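Local coordinates for tropomodulin (Caenorhabditis elegans, PDB 1PGV), which probably caps the pointed ends of actin filaments, blocking their elongation and depolymerization there, and is represented here by its C-terminal domain, at residues A[35-40]-A[63-68]; A[54-59]-A[79-84]; A[70-75]-A[95-100]; A[86-91]-A[115-120]; A[126-131]-A[157-162]. All blocks are in the same frame, centred on the assembly; numbering follows the deposited sequence.

Overall arrangement
The five contacts follow the strand-and-helix pattern of a leucine-rich-repeat-like domain with a parallel sheet. Contacts 1 and 4 each join neighbouring helices and rely on apolar side chains, with an arginine at the rim and no hydrogen bond across. Contacts 1 and 2 both use helix 56-66. Contact 2 is small and buried; the other four are partly buried. Contact 4 lies nearest the chain centre (about 8 Å, centre to centre) and contact 1 farthest (about 16 Å). Contacts 3 and 5 lie on the sheet side and depend more on polar bonds. Contact 5 alone has strand pairing and a salt bridge across. S127 of contact 5 bonds to L100 O of contact 3.

Contact 1: residues A[35-40]-A[63-68]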
# COMPACT_ATOMS: atom_id res chain seq x y z
N ARG A 35 -6.55 -15.67 11.91
CA ARG A 35 -7.09 -16.07 10.62
C ARG A 35 -6.11 -15.87 9.46
O ARG A 35 -5.98 -16.74 8.61
CB ARG A 35 -8.39 -15.31 10.34
CG ARG A 35 -9.52 -15.69 11.29
CD ARG A 35 -10.79 -14.92 10.98
NE ARG A 35 -11.33 -15.27 9.67
CZ ARG A 35 -12.30 -14.59 9.06
NH1 ARG A 35 -12.83 -13.52 9.65
NH2 ARG A 35 -12.74 -14.97 7.87
N LEU A 36 -5.42 -14.74 9.44
CA LEU A 36 -4.45 -14.48 8.38
C LEU A 36 -3.31 -15.49 8.41
O LEU A 36 -2.86 -15.97 7.37
CB LEU A 36 -3.90 -13.05 8.50
CG LEU A 36 -4.87 -11.94 8.11
CD1 LEU A 36 -4.31 -10.59 8.51
CD2 LEU A 36 -5.14 -11.99 6.62
N ARG A 37 -2.85 -15.83 9.62
CA ARG A 37 -1.77 -16.79 9.77
C ARG A 37 -2.15 -18.15 9.20
O ARG A 37 -1.32 -18.86 8.63
CB ARG A 37 -1.41 -16.96 11.25
CG ARG A 37 -0.66 -15.79 11.85
CD ARG A 37 -0.35 -16.04 13.32
NE ARG A 37 0.43 -14.97 13.91
CZ ARG A 37 0.61 -14.80 15.22
NH1 ARG A 37 0.05 -15.66 16.07
NH2 ARG A 37 1.34 -13.79 15.68
N GLU A 38 -3.42 -18.52 9.36
CA GLU A 38 -3.92 -19.79 8.86
C GLU A 38 -4.36 -19.68 7.41
O GLU A 38 -4.95 -20.61 6.86
CB GLU A 38 -5.08 -20.28 9.73
CG GLU A 38 -4.72 -20.40 11.21
CD GLU A 38 -5.87 -20.89 12.06
OE1 GLU A 38 -6.95 -20.26 12.03
OE2 GLU A 38 -5.70 -21.91 12.77
N ASP A 39 -4.08 -18.54 6.79
CA ASP A 39 -4.43 -18.30 5.40
C ASP A 39 -5.92 -18.51 5.13
O ASP A 39 -6.31 -19.20 4.19
CB ASP A 39 -3.58 -19.20 4.50
CG ASP A 39 -3.74 -18.88 3.03
OD1 ASP A 39 -3.97 -17.70 2.70
OD2 ASP A 39 -3.61 -19.81 2.20
N ASP A 40 -6.74 -17.91 5.98
CA ASP A 40 -8.20 -17.99 5.88
C ASP A 40 -8.65 -17.58 4.48
O ASP A 40 -8.36 -16.48 4.02
CB ASP A 40 -8.84 -17.08 6.92
CG ASP A 40 -10.33 -17.24 7.00
OD1 ASP A 40 -11.03 -16.83 6.05
OD2 ASP A 40 -10.81 -17.78 8.02
N ILE A 63 0.55 -7.30 10.58
CA ILE A 63 1.20 -7.14 9.29
C ILE A 63 1.93 -8.42 8.91
O ILE A 63 1.83 -8.90 7.78
CB ILE A 63 2.22 -5.97 9.31
CG1 ILE A 63 1.47 -4.65 9.44
CG2 ILE A 63 3.08 -6.00 8.06
CD1 ILE A 63 2.36 -3.45 9.73
N GLU A 64 2.67 -8.98 9.87
CA GLU A 64 3.41 -10.21 9.63
C GLU A 64 2.46 -11.35 9.29
O GLU A 64 2.75 -12.19 8.44
CB GLU A 64 4.24 -10.56 10.88
CG GLU A 64 5.11 -11.79 10.73
CD GLU A 64 5.93 -12.07 11.99
OE1 GLU A 64 6.71 -13.05 11.99
OE2 GLU A 64 5.80 -11.31 12.97
N ALA A 65 1.31 -11.38 9.97
CA ALA A 65 0.32 -12.42 9.73
C ALA A 65 -0.22 -12.32 8.30
O ALA A 65 -0.38 -13.33 7.61
CB ALA A 65 -0.82 -12.29 10.73
N ALA A 66 -0.50 -11.10 7.87
CA ALA A 66 -1.03 -10.85 6.53
C ALA A 66 -0.15 -11.45 5.43
O ALA A 66 -0.64 -11.78 4.34
CB ALA A 66 -1.20 -9.36 6.30
N CYS A 67 1.14 -11.60 5.71
CA CYS A 67 2.07 -12.17 4.72
C CYS A 67 1.78 -13.63 4.41
O CYS A 67 2.15 -14.13 3.35
CB CYS A 67 3.51 -12.05 5.22
SG CYS A 67 4.10 -10.36 5.35
N ASN A 68 1.11 -14.31 5.34
CA ASN A 68 0.78 -15.72 5.15
C ASN A 68 -0.51 -15.95 4.38
O ASN A 68 -0.82 -17.08 3.99
CB ASN A 68 0.69 -16.40 6.52
CG ASN A 68 1.98 -16.29 7.30
OD1 ASN A 68 3.03 -16.77 6.86
ND2 ASN A 68 1.92 -15.64 8.45
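The ends of helices 29-37 and 56-66 lie beside each other, with the CA atoms of R37 and A65 4.8 Å apart. The small A65 side chain allows this approach. Its methyl is directed toward 35-40 and meets two side chains there. CB of L36 lies 3.9 Å from CB of A65. CG of R37 lies 3.7 Å from the same methyl. R37 has CG anti to the carbonyl carbon (chi1 -73°) and is extended from CG to NE, which carries the guanidinium on beyond the alanine. L36 reaches further, with CD1 3.8 Å from CA of A66. L62, L43 and S69 also touch this buried leucine. These are consecutive helices of a leucine-rich-repeat-like domain, stacked side by side. Helix 29-37 finishes in a Schellman motif. D39, with positive phi, is the C-prime residue. D40 N bonds to R35 O, and D39 N bonds to L36 O. N68 covers this helix end with its CB, 3.7 Å from L36 O. Its ND2 turns back to A65 O in a weak bond. On the outer side, R35 grips D40 side-on. NE holds OD2 at 3.0 Å and NH2 holds OD1, and both oxygens are met from above the carboxylate plane. D39 OD1 stands 3.5 Å from N68 O, but both are acceptors. D39 OD1 accepts from K70 N.

Contact 2: residues A[54-59]-A[79-84]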
# COMPACT_ATOMS: atom_id res chain seq x y z
N VAL A 54 -4.52 -0.11 19.69
CA VAL A 54 -3.76 -1.33 19.47
C VAL A 54 -2.27 -1.16 19.73
O VAL A 54 -1.65 -0.22 19.22
CB VAL A 54 -3.96 -1.85 18.03
CG1 VAL A 54 -3.25 -3.18 17.85
CG2 VAL A 54 -5.45 -1.99 17.73
N SER A 55 -1.71 -2.06 20.52
CA SER A 55 -0.28 -2.00 20.82
C SER A 55 0.46 -2.17 19.51
O SER A 55 0.00 -2.87 18.61
CB SER A 55 0.11 -3.10 21.80
OG SER A 55 -0.04 -4.38 21.22
N LYS A 56 1.62 -1.53 19.40
CA LYS A 56 2.40 -1.60 18.18
C LYS A 56 2.94 -3.00 17.89
O LYS A 56 3.23 -3.33 16.74
CB LYS A 56 3.55 -0.59 18.24
CG LYS A 56 3.07 0.82 18.59
CD LYS A 56 1.88 1.24 17.73
CE LYS A 56 1.22 2.50 18.28
NZ LYS A 56 0.05 2.94 17.47
N GLU A 57 3.07 -3.82 18.93
CA GLU A 57 3.56 -5.17 18.73
C GLU A 57 2.46 -5.98 18.05
O GLU A 57 2.74 -6.88 17.26
CB GLU A 57 3.92 -5.82 20.07
CG GLU A 57 4.69 -7.13 19.93
CD GLU A 57 5.12 -7.70 21.26
OE1 GLU A 57 5.71 -6.95 22.07
OE2 GLU A 57 4.87 -8.90 21.50
N ARG A 58 1.21 -5.65 18.36
CA ARG A 58 0.06 -6.33 17.76
C ARG A 58 -0.07 -5.91 16.29
O ARG A 58 -0.37 -6.74 15.43
CB ARG A 58 -1.22 -5.97 18.51
CG ARG A 58 -1.35 -6.62 19.89
CD ARG A 58 -1.57 -8.13 19.79
NE ARG A 58 -0.40 -8.84 19.30
CZ ARG A 58 -0.35 -10.15 19.10
NH1 ARG A 58 -1.42 -10.90 19.34
NH2 ARG A 58 0.77 -10.72 18.67
N ILE A 59 0.15 -4.63 16.02
CA ILE A 59 0.07 -4.14 14.65
C ILE A 59 1.18 -4.82 13.85
O ILE A 59 0.97 -5.22 12.71
CB ILE A 59 0.23 -2.61 14.59
CG1 ILE A 59 -1.00 -1.95 15.22
CG2 ILE A 59 0.42 -2.15 13.15
CD1 ILE A 59 -0.97 -0.44 15.22
N ASN A 79 -4.75 6.31 9.84
CA ASN A 79 -4.89 6.95 11.14
C ASN A 79 -4.79 5.98 12.31
O ASN A 79 -5.70 5.89 13.13
CB ASN A 79 -6.21 7.71 11.19
CG ASN A 79 -6.32 8.61 12.40
OD1 ASN A 79 -5.40 9.37 12.71
ND2 ASN A 79 -7.46 8.55 13.08
N THR A 80 -3.69 5.24 12.38
CA THR A 80 -3.45 4.30 13.47
C THR A 80 -2.19 4.73 14.22
O THR A 80 -1.66 3.98 15.04
CB THR A 80 -3.25 2.86 12.95
OG1 THR A 80 -2.24 2.86 11.93
CG2 THR A 80 -4.55 2.31 12.39
N ALA A 81 -1.72 5.93 13.92
CA ALA A 81 -0.54 6.50 14.55
C ALA A 81 0.69 5.60 14.44
O ALA A 81 1.50 5.54 15.36
CB ALA A 81 -0.83 6.81 16.02
N ILE A 82 0.84 4.90 13.32
CA ILE A 82 1.99 4.03 13.14
C ILE A 82 3.15 4.81 12.52
O ILE A 82 2.94 5.81 11.83
CB ILE A 82 1.67 2.82 12.24
CG1 ILE A 82 1.08 3.29 10.91
CG2 ILE A 82 0.72 1.88 12.97
CD1 ILE A 82 0.88 2.17 9.91
N SER A 83 4.37 4.36 12.79
CA SER A 83 5.57 5.00 12.27
C SER A 83 6.37 3.98 11.47
O SER A 83 5.95 2.83 11.35
CB SER A 83 6.43 5.56 13.41
OG SER A 83 7.02 4.50 14.15
N ASP A 84 7.52 4.38 10.95
CA ASP A 84 8.34 3.48 10.16
C ASP A 84 8.63 2.14 10.83
O ASP A 84 8.65 1.10 10.17
CB ASP A 84 9.66 4.14 9.78
CG ASP A 84 9.51 5.14 8.66
OD1 ASP A 84 8.36 5.50 8.32
OD2 ASP A 84 10.55 5.57 8.11
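I59 and I82 form the apolar part of this contact. CD1 of I59 touches CG2 of I82 at 3.6 Å. The CG2 methyls of I59 and I82 are 4.0 Å apart, and the two side chains cross obliquely. I82 has CG1 between its backbone N and carbonyl carbon (chi1 54°), which puts CG2 on the side that meets I59. Both isoleucines are buried.

The polar part belongs to K56. Its chain bends at chi2 (-49°) and brings the ammonium to the backbone of the loop. NZ is 3.1 Å from T80 O and 3.6 Å from A81 O. The T80 hydroxyl does not serve this contact; OG1 bonds to L77 O.

Capping is the third element. S55 is the N-cap of helix 56-66, and its OG accepts a weak bond from R58 N at 3.4 Å. S83 holds the same position before helix 84-87. N108 OD1 accepts from both T80 N and I82 N and so holds the loop.

The contact thus joins the start of helix 56-66 to the loop between strand 74-76 and helix 84-87. Helix 29-37 flanks it, since V29 touches V54 and E30 pairs with R58. E86 of helix 84-87 packs against K56.

Contact 3: residues A[70-75]-A[95-100]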
# COMPACT_ATOMS: atom_id res chain seq x y z
N LYS A 70 -2.94 -15.65 1.12
CA LYS A 70 -2.92 -15.49 -0.32
C LYS A 70 -4.31 -15.07 -0.76
O LYS A 70 -4.65 -15.12 -1.94
CB LYS A 70 -2.51 -16.80 -1.01
CG LYS A 70 -3.36 -18.00 -0.65
CD LYS A 70 -2.87 -19.24 -1.40
CE LYS A 70 -3.59 -20.50 -0.94
NZ LYS A 70 -5.06 -20.41 -1.13
N HIS A 71 -5.11 -14.62 0.20
CA HIS A 71 -6.48 -14.21 -0.07
C HIS A 71 -6.79 -12.74 0.24
O HIS A 71 -7.65 -12.14 -0.39
CB HIS A 71 -7.44 -15.11 0.71
CG HIS A 71 -7.28 -16.56 0.39
ND1 HIS A 71 -7.74 -17.12 -0.78
CD2 HIS A 71 -6.68 -17.57 1.08
CE1 HIS A 71 -7.43 -18.41 -0.80
NE2 HIS A 71 -6.79 -18.70 0.31
N ILE A 72 -6.08 -12.16 1.21
CA ILE A 72 -6.34 -10.78 1.57
C ILE A 72 -6.31 -9.86 0.35
O ILE A 72 -5.37 -9.90 -0.45
CB ILE A 72 -5.34 -10.28 2.64
CG1 ILE A 72 -5.68 -8.84 3.03
CG2 ILE A 72 -3.92 -10.41 2.13
CD1 ILE A 72 -4.87 -8.31 4.21
N GLU A 73 -7.35 -9.04 0.22
CA GLU A 73 -7.48 -8.12 -0.91
C GLU A 73 -7.39 -6.66 -0.51
O GLU A 73 -6.98 -5.81 -1.31
CB GLU A 73 -8.82 -8.36 -1.61
CG GLU A 73 -8.88 -9.65 -2.40
CD GLU A 73 -10.26 -9.94 -2.95
OE1 GLU A 73 -11.05 -8.99 -3.14
OE2 GLU A 73 -10.54 -11.13 -3.22
N LYS A 74 -7.78 -6.35 0.72
CA LYS A 74 -7.73 -4.98 1.20
C LYS A 74 -7.19 -4.92 2.62
O LYS A 74 -7.64 -5.65 3.50
CB LYS A 74 -9.13 -4.35 1.17
CG LYS A 74 -9.76 -4.30 -0.21
CD LYS A 74 -11.12 -3.63 -0.17
CE LYS A 74 -11.76 -3.58 -1.55
NZ LYS A 74 -13.07 -2.86 -1.53
N PHE A 75 -6.20 -4.05 2.83
CA PHE A 75 -5.59 -3.89 4.14
C PHE A 75 -5.48 -2.40 4.40
O PHE A 75 -4.76 -1.69 3.70
CB PHE A 75 -4.21 -4.56 4.14
CG PHE A 75 -3.58 -4.65 5.50
CD1 PHE A 75 -4.36 -4.61 6.66
CD2 PHE A 75 -2.20 -4.83 5.63
CE1 PHE A 75 -3.77 -4.74 7.92
CE2 PHE A 75 -1.61 -4.95 6.89
CZ PHE A 75 -2.40 -4.91 8.04
N GLU A 95 5.75 -7.27 -1.24
CA GLU A 95 6.56 -8.06 -2.16
C GLU A 95 6.15 -9.52 -2.25
O GLU A 95 6.48 -10.20 -3.23
CB GLU A 95 8.04 -7.97 -1.78
CG GLU A 95 8.60 -6.57 -1.93
CD GLU A 95 10.08 -6.49 -1.61
OE1 GLU A 95 10.69 -7.55 -1.35
OE2 GLU A 95 10.63 -5.37 -1.62
N THR A 96 5.42 -10.01 -1.25
CA THR A 96 5.00 -11.40 -1.21
C THR A 96 3.58 -11.68 -1.71
O THR A 96 3.33 -12.68 -2.39
CB THR A 96 5.09 -11.97 0.22
OG1 THR A 96 6.45 -11.93 0.67
CG2 THR A 96 4.58 -13.41 0.27
N SER A 97 2.65 -10.79 -1.37
CA SER A 97 1.24 -10.98 -1.73
C SER A 97 0.83 -10.94 -3.19
O SER A 97 1.18 -10.02 -3.93
CB SER A 97 0.38 -9.96 -0.97
OG SER A 97 -1.00 -10.15 -1.28
N PRO A 98 0.08 -11.96 -3.64
CA PRO A 98 -0.38 -12.01 -5.03
C PRO A 98 -1.82 -11.49 -5.11
O PRO A 98 -2.34 -11.24 -6.20
CB PRO A 98 -0.28 -13.50 -5.36
CG PRO A 98 -0.74 -14.12 -4.09
CD PRO A 98 0.01 -13.31 -3.03
N SER A 99 -2.44 -11.30 -3.95
CA SER A 99 -3.84 -10.86 -3.89
C SER A 99 -4.14 -9.46 -3.38
O SER A 99 -5.21 -8.93 -3.64
CB SER A 99 -4.63 -11.87 -3.05
OG SER A 99 -4.13 -11.95 -1.72
N LEU A 100 -3.21 -8.85 -2.64
CA LEU A 100 -3.46 -7.52 -2.10
C LEU A 100 -3.73 -6.49 -3.19
O LEU A 100 -2.86 -6.22 -4.02
CB LEU A 100 -2.28 -7.07 -1.22
CG LEU A 100 -2.50 -5.81 -0.38
CD1 LEU A 100 -3.71 -5.99 0.54
CD2 LEU A 100 -1.24 -5.54 0.45
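Two successive turns leading into neighbouring strands of the parallel sheet meet here, at S99 and I72. The first turn runs into strand 74-76. The second comes off helix 90-96 and leads to strand 102-104. The CA atoms of E73 and L100 are 4.2 Å apart. The central bond is from S99 OG to I72 O, at 2.7 Å. S99 OG sits between its backbone N and carbonyl carbon (chi1 61°), which turns the hydroxyl to the neighbouring turn. It meets I72 O at a C=O...donor angle of 133°, tilted 34° from the carbonyl plane. With an alanine here the hydroxyl is gone, and I72 O would probably be left without this donor and the two segments held by packing alone. S97 shapes the second turn from within. Its OG accepts from S99 N at 3.2 Å and from L100 N at 2.9 Å, forming an ST turn and an ST motif. CD1 of L100 makes the apolar contacts, 3.9 Å from CB of F75 and, more loosely, 4.3 Å from CG1 of I72. The same methyl lies against the backbone, 3.8 Å from E73 O. On the outside, CG of E73 lies 3.9 Å from S99 O. L100 O is held by S127 OG of the following turn. Successive turns stacked beside a parallel sheet, with buried I72 and L100 next to the strands, fit a leucine-rich-repeat fold.

Contact 4: residues A[86-91]-A[115-120]; sequences EARGLI and LARLLR
This is a helix-to-helix contact in a leucine-rich-repeat-like domain, made mainly by I91 and L118. It joins residues L90 and I91 of helix 90-96 to helix 112-121, and the closest CA atoms, those of I91 and L118, are 5.7 Å apart. A type I turn from A87 to L90 lies between helices 84-87 and 90-96. It brings L90 and I91 up to helix 112-121.

L118 supplies the central group. Its CD2 methyl lies 3.8 Å from CB of L90 and 3.8 Å from CG1 of I91. The side chains of I91 and L118 cross at about a right angle. A87 borders the same methyl through its carbonyl oxygen. F131 of strand 130-132 touches L118 from the sheet, and I63 of helix 56-66 touches L90, so the inner side is buried.

The outer rim is different. R117 has CG anti to the carbonyl carbon and bends at chi3 (63°), which folds its guanidinium back over I91. R88 lies close by, and its NE is 5.8 Å from R117 NH1, with like charges. The CD1 methyl of I91 sits over one face of the R117 guanidinium, offset toward the rim.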
# COMPACT_ATOMS: atom_id res chain seq x y z
N GLU A 86 6.80 0.30 12.79
CA GLU A 86 5.69 -0.64 12.68
C GLU A 86 5.33 -0.96 11.23
O GLU A 86 4.89 -2.07 10.93
CB GLU A 86 4.43 -0.09 13.37
CG GLU A 86 4.55 0.08 14.88
CD GLU A 86 5.24 1.37 15.26
OE1 GLU A 86 4.79 2.45 14.82
OE2 GLU A 86 6.24 1.30 16.02
N ALA A 87 5.52 0.00 10.33
CA ALA A 87 5.18 -0.18 8.93
C ALA A 87 6.23 -0.86 8.05
O ALA A 87 5.94 -1.24 6.92
CB ALA A 87 4.78 1.16 8.32
N ARG A 88 7.44 -1.01 8.57
CA ARG A 88 8.51 -1.64 7.80
C ARG A 88 8.12 -3.03 7.31
O ARG A 88 8.51 -3.45 6.22
CB ARG A 88 9.79 -1.74 8.64
CG ARG A 88 11.02 -1.17 7.97
CD ARG A 88 11.61 -0.02 8.78
NE ARG A 88 11.98 -0.44 10.13
CZ ARG A 88 12.38 0.38 11.09
NH1 ARG A 88 12.47 1.68 10.86
NH2 ARG A 88 12.69 -0.10 12.29
N GLY A 89 7.35 -3.75 8.12
CA GLY A 89 6.93 -5.10 7.76
C GLY A 89 6.07 -5.15 6.51
O GLY A 89 5.91 -6.21 5.89
N LEU A 90 5.51 -4.00 6.13
CA LEU A 90 4.67 -3.93 4.94
C LEU A 90 5.47 -4.21 3.68
O LEU A 90 4.92 -4.58 2.64
CB LEU A 90 4.01 -2.55 4.82
CG LEU A 90 2.90 -2.26 5.84
CD1 LEU A 90 2.33 -0.88 5.58
CD2 LEU A 90 1.80 -3.32 5.74
N ILE A 91 6.79 -4.05 3.77
CA ILE A 91 7.63 -4.32 2.62
C ILE A 91 7.51 -5.80 2.25
O ILE A 91 7.30 -6.14 1.09
CB ILE A 91 9.12 -3.99 2.89
CG1 ILE A 91 9.27 -2.47 3.04
CG2 ILE A 91 9.99 -4.50 1.75
CD1 ILE A 91 10.67 -2.03 3.45
N LEU A 115 7.94 5.36 2.40
CA LEU A 115 6.88 5.34 1.40
C LEU A 115 7.46 5.01 0.02
O LEU A 115 6.86 4.26 -0.75
CB LEU A 115 6.16 6.68 1.35
CG LEU A 115 5.33 7.01 2.59
CD1 LEU A 115 4.58 8.33 2.38
CD2 LEU A 115 4.34 5.87 2.87
N ALA A 116 8.63 5.57 -0.28
CA ALA A 116 9.27 5.29 -1.55
C ALA A 116 9.59 3.80 -1.64
O ALA A 116 9.42 3.18 -2.69
CB ALA A 116 10.55 6.13 -1.71
N ARG A 117 10.07 3.22 -0.55
CA ARG A 117 10.40 1.80 -0.55
C ARG A 117 9.13 0.96 -0.72
O ARG A 117 9.14 -0.04 -1.44
CB ARG A 117 11.12 1.41 0.74
CG ARG A 117 12.49 2.06 0.89
CD ARG A 117 13.12 1.69 2.23
NE ARG A 117 13.35 0.26 2.33
CZ ARG A 117 13.54 -0.39 3.47
NH1 ARG A 117 13.51 0.27 4.63
NH2 ARG A 117 13.75 -1.70 3.47
N LEU A 118 8.05 1.36 -0.06
CA LEU A 118 6.80 0.62 -0.17
C LEU A 118 6.29 0.62 -1.62
O LEU A 118 5.89 -0.42 -2.14
CB LEU A 118 5.73 1.21 0.76
CG LEU A 118 6.02 1.17 2.26
CD1 LEU A 118 4.87 1.81 3.01
CD2 LEU A 118 6.23 -0.27 2.72
N LEU A 119 6.31 1.78 -2.26
CA LEU A 119 5.87 1.87 -3.65
C LEU A 119 6.78 1.09 -4.59
O LEU A 119 6.31 0.46 -5.54
CB LEU A 119 5.79 3.33 -4.11
CG LEU A 119 4.43 4.01 -4.05
CD1 LEU A 119 4.58 5.48 -4.41
CD2 LEU A 119 3.46 3.32 -5.03
N ARG A 120 8.09 1.12 -4.35
CA ARG A 120 8.98 0.38 -5.23
C ARG A 120 8.75 -1.12 -5.06
O ARG A 120 8.88 -1.89 -6.01
CB ARG A 120 10.44 0.76 -4.93
CG ARG A 120 11.44 0.22 -5.95
CD ARG A 120 12.67 1.13 -6.01
NE ARG A 120 12.42 2.38 -6.72
CZ ARG A 120 12.60 2.54 -8.03
NH1 ARG A 120 13.03 1.53 -8.77
NH2 ARG A 120 12.36 3.72 -8.60

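Contact 5: residues A[126-131]-A[157-162]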
# COMPACT_ATOMS: atom_id res chain seq x y z
N GLN A 126 2.97 -6.75 -8.31
CA GLN A 126 2.04 -5.81 -8.92
C GLN A 126 0.56 -6.19 -8.74
O GLN A 126 -0.26 -6.04 -9.65
CB GLN A 126 2.38 -5.63 -10.41
CG GLN A 126 3.72 -4.90 -10.60
CD GLN A 126 4.05 -4.60 -12.05
OE1 GLN A 126 3.20 -4.16 -12.82
NE2 GLN A 126 5.31 -4.83 -12.42
N SER A 127 0.24 -6.69 -7.55
CA SER A 127 -1.14 -7.06 -7.24
C SER A 127 -1.93 -5.81 -6.84
O SER A 127 -3.12 -5.69 -7.12
CB SER A 127 -1.16 -8.07 -6.09
OG SER A 127 -0.68 -7.49 -4.88
N ILE A 128 -1.25 -4.86 -6.19
CA ILE A 128 -1.91 -3.64 -5.73
C ILE A 128 -2.36 -2.68 -6.83
O ILE A 128 -1.59 -2.37 -7.75
CB ILE A 128 -0.98 -2.86 -4.75
CG1 ILE A 128 -0.72 -3.72 -3.51
CG2 ILE A 128 -1.62 -1.54 -4.38
CD1 ILE A 128 0.26 -3.10 -2.50
N VAL A 129 -3.60 -2.21 -6.73
CA VAL A 129 -4.14 -1.25 -7.70
C VAL A 129 -4.42 0.10 -7.05
O VAL A 129 -4.56 1.11 -7.73
CB VAL A 129 -5.45 -1.77 -8.36
CG1 VAL A 129 -5.18 -3.10 -9.03
CG2 VAL A 129 -6.56 -1.88 -7.33
N GLU A 130 -4.51 0.11 -5.72
CA GLU A 130 -4.74 1.34 -4.99
C GLU A 130 -3.80 1.42 -3.79
O GLU A 130 -3.83 0.57 -2.91
CB GLU A 130 -6.19 1.43 -4.50
CG GLU A 130 -6.49 2.70 -3.73
CD GLU A 130 -7.97 2.81 -3.38
OE1 GLU A 130 -8.79 2.85 -4.32
OE2 GLU A 130 -8.30 2.87 -2.18
N PHE A 131 -2.95 2.45 -3.78
CA PHE A 131 -1.99 2.66 -2.70
C PHE A 131 -2.21 4.08 -2.19
O PHE A 131 -1.92 5.04 -2.89
CB PHE A 131 -0.56 2.49 -3.26
CG PHE A 131 0.52 2.71 -2.23
CD1 PHE A 131 0.95 3.99 -1.91
CD2 PHE A 131 1.10 1.62 -1.57
CE1 PHE A 131 1.95 4.19 -0.95
CE2 PHE A 131 2.09 1.81 -0.61
CZ PHE A 131 2.52 3.10 -0.30
N GLU A 157 2.38 -1.67 -13.86
CA GLU A 157 1.26 -1.76 -14.81
C GLU A 157 -0.12 -1.95 -14.17
O GLU A 157 -1.14 -1.85 -14.86
CB GLU A 157 1.52 -2.90 -15.80
CG GLU A 157 2.71 -2.69 -16.71
CD GLU A 157 2.96 -3.87 -17.64
OE1 GLU A 157 3.92 -3.81 -18.43
OE2 GLU A 157 2.19 -4.86 -17.59
N SER A 158 -0.16 -2.20 -12.86
CA SER A 158 -1.43 -2.43 -12.17
C SER A 158 -2.02 -1.24 -11.41
O SER A 158 -3.24 -1.11 -11.31
CB SER A 158 -1.30 -3.60 -11.20
OG SER A 158 -0.97 -4.80 -11.89
N LEU A 159 -1.17 -0.36 -10.87
CA LEU A 159 -1.66 0.79 -10.13
C LEU A 159 -2.63 1.70 -10.88
O LEU A 159 -2.33 2.18 -11.98
CB LEU A 159 -0.48 1.65 -9.64
CG LEU A 159 0.40 1.00 -8.58
CD1 LEU A 159 1.62 1.89 -8.32
CD2 LEU A 159 -0.40 0.82 -7.29
N LEU A 160 -3.78 1.95 -10.26
CA LEU A 160 -4.80 2.81 -10.84
C LEU A 160 -4.96 4.07 -10.00
O LEU A 160 -5.31 5.13 -10.52
CB LEU A 160 -6.14 2.06 -10.91
CG LEU A 160 -6.12 0.80 -11.77
CD1 LEU A 160 -7.47 0.10 -11.68
CD2 LEU A 160 -5.80 1.18 -13.22
N ARG A 161 -4.70 3.96 -8.70
CA ARG A 161 -4.82 5.10 -7.80
C ARG A 161 -3.65 5.16 -6.82
O ARG A 161 -3.34 4.18 -6.15
CB ARG A 161 -6.14 5.03 -7.02
CG ARG A 161 -7.38 5.32 -7.87
CD ARG A 161 -8.67 5.11 -7.08
NE ARG A 161 -8.94 3.70 -6.81
CZ ARG A 161 -9.19 2.79 -7.75
NH1 ARG A 161 -9.20 3.15 -9.03
NH2 ARG A 161 -9.41 1.53 -7.41
N VAL A 162 -3.00 6.32 -6.76
CA VAL A 162 -1.88 6.52 -5.86
C VAL A 162 -2.15 7.79 -5.05
O VAL A 162 -2.14 8.90 -5.59
CB VAL A 162 -0.55 6.67 -6.64
CG1 VAL A 162 0.60 7.02 -5.67
CG2 VAL A 162 -0.24 5.37 -7.36
O HOH W 1 0.74 -5.53 -13.93
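E130 and R161 meet with their flat groups almost perpendicular, the carboxylate and guanidinium planes 83° apart. R161 NE gives its hydrogen to E130 OE1 at 2.6 Å, and the bond is nearly straight (175°). The oxygen lies in the guanidinium plane. NE comes to it on the anti side, 20° out of the carboxylate plane. E130 is extended, with CG anti to the backbone N, and R161 bends at chi3 to meet it. An alanine in place of E130 has no carboxylate, and the R161 guanidinium would probably be left without its mate across the strands and freer to turn.

Behind this pair, strands 130-132 and 161-163 run parallel, joined through helix 143-155 as a beta-alpha-beta unit. F131 N bonds to R161 O. V129 O accepts from both L160 N (2.8 Å) and R161 N (3.0 Å). I128 and L159 lie side by side and point the same way, CG2 of I128 3.9 Å from CD2 of L159.

The turns before the strands meet through polar groups. S158 OG donates to Q126 O at 2.7 Å, in the carbonyl plane. E157 N approaches Q126 OE1 from above the amide carbonyl plane, at 2.8 Å. One water donates to both Q126 OE1 and S158 OG.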